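Local coordinates for protein purine nucleoside phosphorylase (Anopheles gambiae, PDB 2P4S) that catalyses the phosphorolysis of inosine, guanosine and their 2'-deoxy forms to free purine base and pentose 1-phosphate in purine salvage, at residues G203-Y209 with M329-S333; V211-I217 with F321-T327. All blocks are in the same frame, centred on the assembly; numbering follows the deposited sequence.

Both contacts belong to one mixed sheet, and their centres lie about 13 Å apart. Strand 319-329 is shared. It pairs in parallel with strand 195-204 and antiparallel with strand 214-221. Along the chain the order is 203-209, 211-217, 321-327, 329-333, so contact 2 lies within the chain span that contact 1 brings together. The centre of contact 2, which joins strands 214-221 and 319-329, lies about 10 Å from the centre of the chain. The centre of contact 1 is about 20 Å from it, where strands give way to loops. The two meet where Tyr209 packs on Met215 and Ile326. Each contributes a ligand-pocket residue: Gly203 in contact 1 and Thr327 in contact 2.

Contact 1 of 2, residues G203-Y209 with M329-S333; sequences GGANPKY and MCTMS. With DIH (7-[[(3R,4R)-3-(hydroxymethyl)-4-oxidanyl-pyrrolidin-1-ium-1-yl]methyl]-3,5-dihydropyrrolo[3,2-d]pyrimidin-4-one), chain F.
The carbonyl oxygen of Gly204 takes a hydrogen bond from Cys330 N (Cys330 N to Gly204 O 2.9 Å, 167° at the hydrogen). This donor stands above the carbonyl plane, 42° out of it. Cys330 CB and SG and the methyls of Met332 and Met329 crowd the same oxygen, with Met332 CE 3.2 Å from Gly204 O. The bond sits at the end of a parallel pairing in which Gly204 faces Met329.

Two methionine methyls then rest on backbone carbonyls. Met332 CE also lies 3.4 Å from Ala205 O, while its sulfur makes apolar contact with Pro207 CB. Met329 is bent at both chi2 and chi3 (chi3 -72°). The double bend folds its end back to the turn at Asn206-Tyr209, where Met329 CE is 3.2 Å from Tyr209 O. The same CE atom is 3.4 Å from Asn206 O and packs on the apolar Tyr209 CB. The methyl-to-carbonyl contacts are close and perhaps weakly favourable, since a methyl on sulfur is probably slightly polarised.

The turn is of type I, with Tyr209 N bonded to Asn206 O. Asn206 OD1 adds an Asx turn by accepting, in its carbonyl plane, from Lys208 N (3.0 Å). Asn206 ND2 is bonded to Asp300. Asn206 CB lies over one face of the Tyr209 ring, above its centre.

Cys330 SG lies 3.6 Å from Gly203 C and also touches Ala205 CB. Val291 of helix 288-296 and Ile302 pack on Cys330. Gly203 has no side chain, and its N is 3.4 Å from N7 of the bound inhibitor DIH. Glu286 and Asn328 hydrogen-bond to the same ligand. A single backbone bond thus joins the two segments, and sulfur-bearing side chains fill in around it. This probably helps hold the strand ends beside the purine pocket.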
ATOM      1  N   GLY A 203      -5.807  10.713 -15.778  1.00 12.67           N
ATOM      2  CA  GLY A 203      -6.114  12.075 -15.333  1.00 13.65           C
ATOM      3  C   GLY A 203      -4.811  12.854 -15.400  1.00 13.43           C
ATOM      4  O   GLY A 203      -3.757  12.340 -14.990  1.00 13.27           O
ATOM      5  N   GLY A 204      -4.871  14.077 -15.932  1.00 14.15           N
ATOM      6  CA  GLY A 204      -3.675  14.951 -15.972  1.00 14.18           C
ATOM      7  C   GLY A 204      -3.489  15.603 -14.603  1.00 15.47           C
ATOM      8  O   GLY A 204      -4.311  16.447 -14.205  1.00 14.72           O
ATOM      9  N   ALA A 205      -2.462  15.173 -13.860  1.00 14.70           N
ATOM     10  CA  ALA A 205      -2.131  15.802 -12.565  1.00 17.31           C
ATOM     11  C   ALA A 205      -1.219  17.007 -12.802  1.00 17.97           C
ATOM     12  O   ALA A 205      -1.194  17.936 -12.023  1.00 20.56           O
ATOM     13  CB  ALA A 205      -1.472  14.787 -11.586  1.00 15.72           C
ATOM     14  N   ASN A 206      -0.461  16.965 -13.885  1.00 18.68           N
ATOM     15  CA  ASN A 206       0.359  18.092 -14.309  1.00 18.60           C
ATOM     16  C   ASN A 206      -0.560  19.209 -14.896  1.00 18.51           C
ATOM     17  O   ASN A 206      -1.236  19.009 -15.897  1.00 17.65           O
ATOM     18  CB  ASN A 206       1.413  17.602 -15.306  1.00 17.13           C
ATOM     19  CG  ASN A 206       2.420  18.674 -15.667  1.00 19.03           C
ATOM     20  OD1 ASN A 206       2.070  19.832 -15.893  1.00 19.56           O
ATOM     21  ND2 ASN A 206       3.669  18.289 -15.738  1.00 15.72           N
ATOM     22  N   PRO A 207      -0.632  20.384 -14.235  1.00 19.99           N
ATOM     23  CA  PRO A 207      -1.608  21.389 -14.749  1.00 20.41           C
ATOM     24  C   PRO A 207      -1.303  22.038 -16.123  1.00 21.63           C
ATOM     25  O   PRO A 207      -2.130  22.804 -16.614  1.00 21.17           O
ATOM     26  CB  PRO A 207      -1.665  22.451 -13.638  1.00 21.12           C
ATOM     27  CG  PRO A 207      -0.393  22.310 -12.866  1.00 21.26           C
ATOM     28  CD  PRO A 207       0.057  20.835 -13.005  1.00 19.76           C
ATOM     29  N   LYS A 208      -0.164  21.712 -16.743  1.00 21.40           N
ATOM     30  CA  LYS A 208       0.152  22.231 -18.080  1.00 21.80           C
ATOM     31  C   LYS A 208      -0.364  21.321 -19.159  1.00 21.15           C
ATOM     32  O   LYS A 208      -0.481  21.753 -20.307  1.00 21.60           O
ATOM     33  CB  LYS A 208       1.646  22.563 -18.216  1.00 21.84           C
ATOM     34  CG  LYS A 208       1.939  23.656 -17.160  1.00 28.39           C
ATOM     35  CD  LYS A 208       3.092  24.578 -17.469  1.00 39.78           C
ATOM     36  CE  LYS A 208       4.423  24.150 -16.816  1.00 41.67           C
ATOM     37  NZ  LYS A 208       5.419  25.288 -16.925  1.00 43.77           N
ATOM     38  N   TYR A 209      -0.721  20.088 -18.773  1.00 19.21           N
ATOM     39  CA  TYR A 209      -1.375  19.147 -19.701  1.00 18.98           C
ATOM     40  C   TYR A 209      -2.783  19.630 -20.080  1.00 18.92           C
ATOM     41  O   TYR A 209      -3.396  20.411 -19.366  1.00 19.54           O
ATOM     42  CB  TYR A 209      -1.439  17.741 -19.111  1.00 16.67           C
ATOM     43  CG  TYR A 209      -0.115  17.056 -18.927  1.00 17.25           C
ATOM     44  CD1 TYR A 209       1.113  17.740 -19.104  1.00 16.72           C
ATOM     45  CD2 TYR A 209      -0.073  15.696 -18.544  1.00 15.89           C
ATOM     46  CE1 TYR A 209       2.338  17.080 -18.908  1.00 15.14           C
ATOM     47  CE2 TYR A 209       1.109  15.045 -18.375  1.00 13.58           C
ATOM     48  CZ  TYR A 209       2.314  15.729 -18.545  1.00 14.34           C
ATOM     49  OH  TYR A 209       3.470  15.039 -18.340  1.00 14.55           O
ATOM     50  N   MET A 329      -8.727  16.410 -16.658  1.00 17.84           N
ATOM     51  CA  MET A 329      -7.785  17.033 -15.760  1.00 19.08           C
ATOM     52  C   MET A 329      -8.150  16.567 -14.364  1.00 19.47           C
ATOM     53  O   MET A 329      -9.330  16.418 -14.052  1.00 20.02           O
ATOM     54  CB  MET A 329      -7.838  18.588 -15.891  1.00 18.89           C
ATOM     55  CG  MET A 329      -7.311  19.139 -17.248  1.00 17.96           C
ATOM     56  SD  MET A 329      -5.759  18.346 -17.802  1.00 19.24           S
ATOM     57  CE  MET A 329      -4.563  19.046 -16.660  1.00 12.00           C
ATOM     58  N   CYS A 330      -7.144  16.274 -13.546  1.00 20.59           N
ATOM     59  CA  CYS A 330      -7.391  15.957 -12.139  1.00 21.36           C
ATOM     60  C   CYS A 330      -7.929  17.225 -11.454  1.00 22.78           C
ATOM     61  O   CYS A 330      -7.511  18.346 -11.794  1.00 22.82           O
ATOM     62  CB  CYS A 330      -6.096  15.537 -11.461  1.00 20.38           C
ATOM     63  SG  CYS A 330      -5.503  13.968 -12.014  1.00 18.99           S
ATOM     64  N   THR A 331      -8.827  17.043 -10.486  1.00 23.58           N
ATOM     65  CA  THR A 331      -9.331  18.156  -9.694  1.00 24.25           C
ATOM     66  C   THR A 331      -8.259  18.747  -8.773  1.00 25.48           C
ATOM     67  O   THR A 331      -7.724  18.073  -7.883  1.00 24.16           O
ATOM     68  CB  THR A 331     -10.576  17.771  -8.859  1.00 24.48           C
ATOM     69  OG1 THR A 331     -11.503  17.046  -9.687  1.00 24.09           O
ATOM     70  CG2 THR A 331     -11.277  19.060  -8.302  1.00 24.27           C
ATOM     71  N   MET A 332      -7.991  20.033  -8.950  1.00 26.62           N
ATOM     72  CA  MET A 332      -6.869  20.619  -8.225  1.00 29.82           C
ATOM     73  C   MET A 332      -7.211  21.692  -7.168  1.00 27.57           C
ATOM     74  O   MET A 332      -6.337  22.266  -6.536  1.00 27.44           O
ATOM     75  CB  MET A 332      -5.838  21.073  -9.250  1.00 30.35           C
ATOM     76  CG  MET A 332      -5.107  19.833  -9.812  1.00 32.79           C
ATOM     77  SD  MET A 332      -4.348  20.458 -11.224  1.00 38.17           S
ATOM     78  CE  MET A 332      -4.303  19.121 -12.473  1.00 32.35           C
ATOM     79  N   SER A 333      -8.501  21.867  -6.926  1.00 26.10           N
ATOM     80  CA  SER A 333      -8.985  22.915  -6.082  1.00 25.38           C
ATOM     81  C   SER A 333     -10.345  22.524  -5.496  1.00 24.55           C
ATOM     82  O   SER A 333     -11.119  21.843  -6.163  1.00 24.45           O
ATOM     83  CB  SER A 333      -9.097  24.186  -6.934  1.00 25.08           C
ATOM     84  OG  SER A 333     -10.157  24.990  -6.499  1.00 27.56           O
TER
HETATM   85  O5' DIH F 401     -13.082   6.041 -16.153  1.00 18.22           O
HETATM   86  C5' DIH F 401     -12.481   5.132 -15.211  1.00 18.39           C
HETATM   87  C4' DIH F 401     -11.495   4.295 -15.989  1.00 18.57           C
HETATM   88  C6' DIH F 401     -10.498   5.178 -16.773  1.00 16.89           C
HETATM   89  C3' DIH F 401     -10.683   3.435 -15.044  1.00 16.77           C
HETATM   90  O3' DIH F 401     -10.390   2.203 -15.706  1.00 15.14           O
HETATM   91  C2' DIH F 401      -9.382   4.200 -14.889  1.00 14.53           C
HETATM   92  N1' DIH F 401      -9.164   4.743 -16.267  1.00 16.27           N
HETATM   93  C10 DIH F 401      -8.056   5.710 -16.270  1.00 13.21           C
HETATM   94  C9  DIH F 401      -8.318   7.112 -15.766  1.00 13.77           C
HETATM   95  C8  DIH F 401      -8.781   8.197 -16.559  1.00 13.76           C
HETATM   96  N7  DIH F 401      -8.864   9.303 -15.768  1.00 14.43           N
HETATM   97  C5  DIH F 401      -8.478   8.989 -14.504  1.00 12.86           C
HETATM   98  C6  DIH F 401      -8.302   9.765 -13.243  1.00 14.19           C
HETATM   99  O6  DIH F 401      -8.581  11.032 -13.169  1.00 15.95           O
HETATM  100  N1  DIH F 401      -7.847   9.059 -12.187  1.00 13.84           N
HETATM  101  C2  DIH F 401      -7.557   7.723 -12.229  1.00 14.24           C
HETATM  102  N3  DIH F 401      -7.671   7.000 -13.354  1.00 13.24           N
HETATM  103  C4  DIH F 401      -8.125   7.629 -14.490  1.00 13.35           C

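Contact 2 of 2, residues V211-I217 with F321-T327; sequences VGDIMLI and FAFSLIT
Ile214 lays its CG2 methyl obliquely against the Phe323 ring, 3.7 Å from Phe323 CD1. Phe323 shares this sheet face with Ile214, Leu216 and Leu325, and its chi1 of 61° turns the ring so that CD1 meets Ile214 CG2. Phe359 meets this ring edge-to-face. Farther along, the Leu216 side chain lies obliquely against Phe321, with Leu216 CD2 3.7 Å from Phe321 CZ, and helix 253-265 covers both residues.

The other face carries Met215 and Ser324. Their backbones form a hydrogen-bonded antiparallel pair: Met215 N to Ser324 O is 2.7 Å, and Ser324 N to Met215 O is 2.9 Å. Met215 CE only touches Ser324 OG, which is hydrogen-bonded to Asn200.

The ladder runs on at both ends. Gly212 N gives an almost straight bond to Ile326 O (2.7 Å, 178°), and Ile326 N returns one to Asp213 O. Ile217 N bonds to Ala322 O. A water then bridges Ile217 O and Ala322 N. Asp213 OD2 accepts a hydrogen bond from Arg210 N and forms a salt bridge with Arg273. Thr327 touches the bound DIH, so this antiparallel pairing ends at the nucleoside site, in the mixed central sheet of the PNP/MTAP phosphorylase fold.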
ATOM      1  N   VAL A 211      -6.646  18.123 -21.900  1.00 20.44           N
ATOM      2  CA  VAL A 211      -7.450  16.962 -22.265  1.00 20.31           C
ATOM      3  C   VAL A 211      -7.194  16.656 -23.731  1.00 20.40           C
ATOM      4  O   VAL A 211      -7.234  17.570 -24.580  1.00 20.78           O
ATOM      5  CB  VAL A 211      -8.982  17.242 -22.047  1.00 20.71           C
ATOM      6  CG1 VAL A 211      -9.845  16.161 -22.730  1.00 18.28           C
ATOM      7  CG2 VAL A 211      -9.303  17.367 -20.531  1.00 20.02           C
ATOM      8  N   GLY A 212      -6.951  15.385 -24.049  1.00 19.76           N
ATOM      9  CA  GLY A 212      -6.659  15.026 -25.429  1.00 17.98           C
ATOM     10  C   GLY A 212      -5.162  14.919 -25.718  1.00 17.36           C
ATOM     11  O   GLY A 212      -4.780  14.406 -26.760  1.00 16.50           O
ATOM     12  N   ASP A 213      -4.305  15.392 -24.813  1.00 17.13           N
ATOM     13  CA  ASP A 213      -2.857  15.197 -24.965  1.00 16.98           C
ATOM     14  C   ASP A 213      -2.553  13.733 -24.807  1.00 17.80           C
ATOM     15  O   ASP A 213      -3.277  12.991 -24.098  1.00 17.51           O
ATOM     16  CB  ASP A 213      -2.077  15.955 -23.853  1.00 17.09           C
ATOM     17  CG  ASP A 213      -2.061  17.494 -24.047  1.00 18.06           C
ATOM     18  OD1 ASP A 213      -2.597  18.021 -25.059  1.00 20.69           O
ATOM     19  OD2 ASP A 213      -1.527  18.197 -23.158  1.00 20.50           O
ATOM     20  N   ILE A 214      -1.446  13.315 -25.431  1.00 18.68           N
ATOM     21  CA  ILE A 214      -0.852  12.018 -25.195  1.00 18.03           C
ATOM     22  C   ILE A 214       0.423  12.249 -24.395  1.00 17.68           C
ATOM     23  O   ILE A 214       1.326  12.974 -24.841  1.00 17.89           O
ATOM     24  CB  ILE A 214      -0.547  11.349 -26.531  1.00 18.88           C
ATOM     25  CG1 ILE A 214      -1.864  11.040 -27.266  1.00 21.38           C
ATOM     26  CG2 ILE A 214       0.378  10.125 -26.382  1.00 17.28           C
ATOM     27  CD1 ILE A 214      -1.638  10.652 -28.728  1.00 24.27           C
ATOM     28  N   MET A 215       0.484  11.660 -23.214  1.00 16.21           N
ATOM     29  CA  MET A 215       1.708  11.624 -22.450  1.00 16.02           C
ATOM     30  C   MET A 215       2.445  10.317 -22.655  1.00 16.15           C
ATOM     31  O   MET A 215       1.986   9.285 -22.174  1.00 16.45           O
ATOM     32  CB  MET A 215       1.431  11.796 -20.958  1.00 15.90           C
ATOM     33  CG  MET A 215       2.719  12.069 -20.154  1.00 14.84           C
ATOM     34  SD  MET A 215       2.538  11.694 -18.430  1.00 16.91           S
ATOM     35  CE  MET A 215       2.498   9.877 -18.432  1.00 12.07           C
ATOM     36  N   LEU A 216       3.611  10.367 -23.315  1.00 15.94           N
ATOM     37  CA  LEU A 216       4.567   9.250 -23.247  1.00 15.57           C
ATOM     38  C   LEU A 216       4.917   8.982 -21.797  1.00 15.50           C
ATOM     39  O   LEU A 216       5.209   9.886 -21.027  1.00 16.09           O
ATOM     40  CB  LEU A 216       5.872   9.516 -24.000  1.00 14.63           C
ATOM     41  CG  LEU A 216       5.675  10.032 -25.435  1.00 15.20           C
ATOM     42  CD1 LEU A 216       6.985  10.430 -26.071  1.00 13.92           C
ATOM     43  CD2 LEU A 216       4.841   9.044 -26.311  1.00 12.21           C
ATOM     44  N   ILE A 217       4.918   7.711 -21.443  1.00 15.30           N
ATOM     45  CA  ILE A 217       5.337   7.327 -20.123  1.00 14.39           C
ATOM     46  C   ILE A 217       6.838   7.153 -20.179  1.00 15.47           C
ATOM     47  O   ILE A 217       7.371   6.326 -20.930  1.00 16.77           O
ATOM     48  CB  ILE A 217       4.563   6.086 -19.599  1.00 13.69           C
ATOM     49  CG1 ILE A 217       3.046   6.342 -19.716  1.00 10.58           C
ATOM     50  CG2 ILE A 217       5.034   5.737 -18.148  1.00 13.67           C
ATOM     51  CD1 ILE A 217       2.122   5.157 -19.250  1.00 12.84           C
ATOM     52  N   PHE A 321       6.965   0.181 -24.648  1.00 15.33           N
ATOM     53  CA  PHE A 321       6.608   1.527 -25.009  1.00 15.72           C
ATOM     54  C   PHE A 321       5.201   1.705 -24.418  1.00 15.64           C
ATOM     55  O   PHE A 321       4.380   0.782 -24.464  1.00 15.36           O
ATOM     56  CB  PHE A 321       6.573   1.712 -26.545  1.00 15.10           C
ATOM     57  CG  PHE A 321       6.058   3.055 -26.967  1.00 14.93           C
ATOM     58  CD1 PHE A 321       4.796   3.182 -27.561  1.00 16.14           C
ATOM     59  CD2 PHE A 321       6.810   4.229 -26.707  1.00 16.03           C
ATOM     60  CE1 PHE A 321       4.278   4.430 -27.899  1.00 16.58           C
ATOM     61  CE2 PHE A 321       6.313   5.509 -27.051  1.00 13.43           C
ATOM     62  CZ  PHE A 321       5.055   5.616 -27.664  1.00 17.46           C
ATOM     63  N   ALA A 322       4.933   2.856 -23.821  1.00 15.38           N
ATOM     64  CA  ALA A 322       3.614   3.112 -23.252  1.00 15.81           C
ATOM     65  C   ALA A 322       3.247   4.588 -23.269  1.00 15.68           C
ATOM     66  O   ALA A 322       4.120   5.440 -23.157  1.00 15.39           O
ATOM     67  CB  ALA A 322       3.548   2.570 -21.808  1.00 15.47           C
ATOM     68  N   PHE A 323       1.954   4.877 -23.412  1.00 16.48           N
ATOM     69  CA  PHE A 323       1.437   6.235 -23.266  1.00 16.93           C
ATOM     70  C   PHE A 323       0.073   6.292 -22.605  1.00 16.86           C
ATOM     71  O   PHE A 323      -0.683   5.330 -22.655  1.00 16.93           O
ATOM     72  CB  PHE A 323       1.393   6.991 -24.595  1.00 16.26           C
ATOM     73  CG  PHE A 323       0.513   6.375 -25.637  1.00 18.02           C
ATOM     74  CD1 PHE A 323      -0.833   6.721 -25.724  1.00 19.64           C
ATOM     75  CD2 PHE A 323       1.036   5.496 -26.577  1.00 19.28           C
ATOM     76  CE1 PHE A 323      -1.633   6.204 -26.698  1.00 20.96           C
ATOM     77  CE2 PHE A 323       0.221   4.965 -27.564  1.00 20.39           C
ATOM     78  CZ  PHE A 323      -1.113   5.335 -27.628  1.00 18.89           C
ATOM     79  N   SER A 324      -0.212   7.462 -22.023  1.00 16.82           N
ATOM     80  CA  SER A 324      -1.510   7.823 -21.477  1.00 16.47           C
ATOM     81  C   SER A 324      -2.173   8.860 -22.404  1.00 17.66           C
ATOM     82  O   SER A 324      -1.558   9.897 -22.739  1.00 16.67           O
ATOM     83  CB  SER A 324      -1.336   8.481 -20.102  1.00 16.03           C
ATOM     84  OG  SER A 324      -0.789   7.632 -19.111  1.00 14.08           O
ATOM     85  N   LEU A 325      -3.428   8.604 -22.788  1.00 17.20           N
ATOM     86  CA  LEU A 325      -4.292   9.665 -23.280  1.00 17.46           C
ATOM     87  C   LEU A 325      -4.873  10.382 -22.041  1.00 17.54           C
ATOM     88  O   LEU A 325      -5.511   9.738 -21.191  1.00 15.35           O
ATOM     89  CB  LEU A 325      -5.426   9.084 -24.139  1.00 17.57           C
ATOM     90  CG  LEU A 325      -6.405  10.070 -24.783  1.00 19.33           C
ATOM     91  CD1 LEU A 325      -5.729  11.010 -25.824  1.00 15.28           C
ATOM     92  CD2 LEU A 325      -7.514   9.259 -25.445  1.00 18.92           C
ATOM     93  N   ILE A 326      -4.649  11.708 -21.956  1.00 17.03           N
ATOM     94  CA  ILE A 326      -5.142  12.521 -20.866  1.00 16.70           C
ATOM     95  C   ILE A 326      -6.613  12.792 -21.150  1.00 17.30           C
ATOM     96  O   ILE A 326      -6.944  13.483 -22.086  1.00 17.78           O
ATOM     97  CB  ILE A 326      -4.339  13.865 -20.765  1.00 16.18           C
ATOM     98  CG1 ILE A 326      -2.840  13.592 -20.573  1.00 16.63           C
ATOM     99  CG2 ILE A 326      -4.932  14.796 -19.703  1.00 13.91           C
ATOM    100  CD1 ILE A 326      -2.462  12.752 -19.279  1.00 14.58           C
ATOM    101  N   THR A 327      -7.517  12.230 -20.341  1.00 18.50           N
ATOM    102  CA  THR A 327      -8.939  12.183 -20.719  1.00 16.57           C
ATOM    103  C   THR A 327      -9.715  13.189 -19.901  1.00 16.89           C
ATOM    104  O   THR A 327     -10.886  13.425 -20.131  1.00 17.06           O
ATOM    105  CB  THR A 327      -9.523  10.763 -20.528  1.00 17.59           C
ATOM    106  OG1 THR A 327      -9.140  10.255 -19.235  1.00 15.64           O
ATOM    107  CG2 THR A 327      -8.978   9.834 -21.597  1.00 14.95           C
TER
HETATM  108  O   HOH W   1       7.107   4.705 -23.261  1.00 12.57           O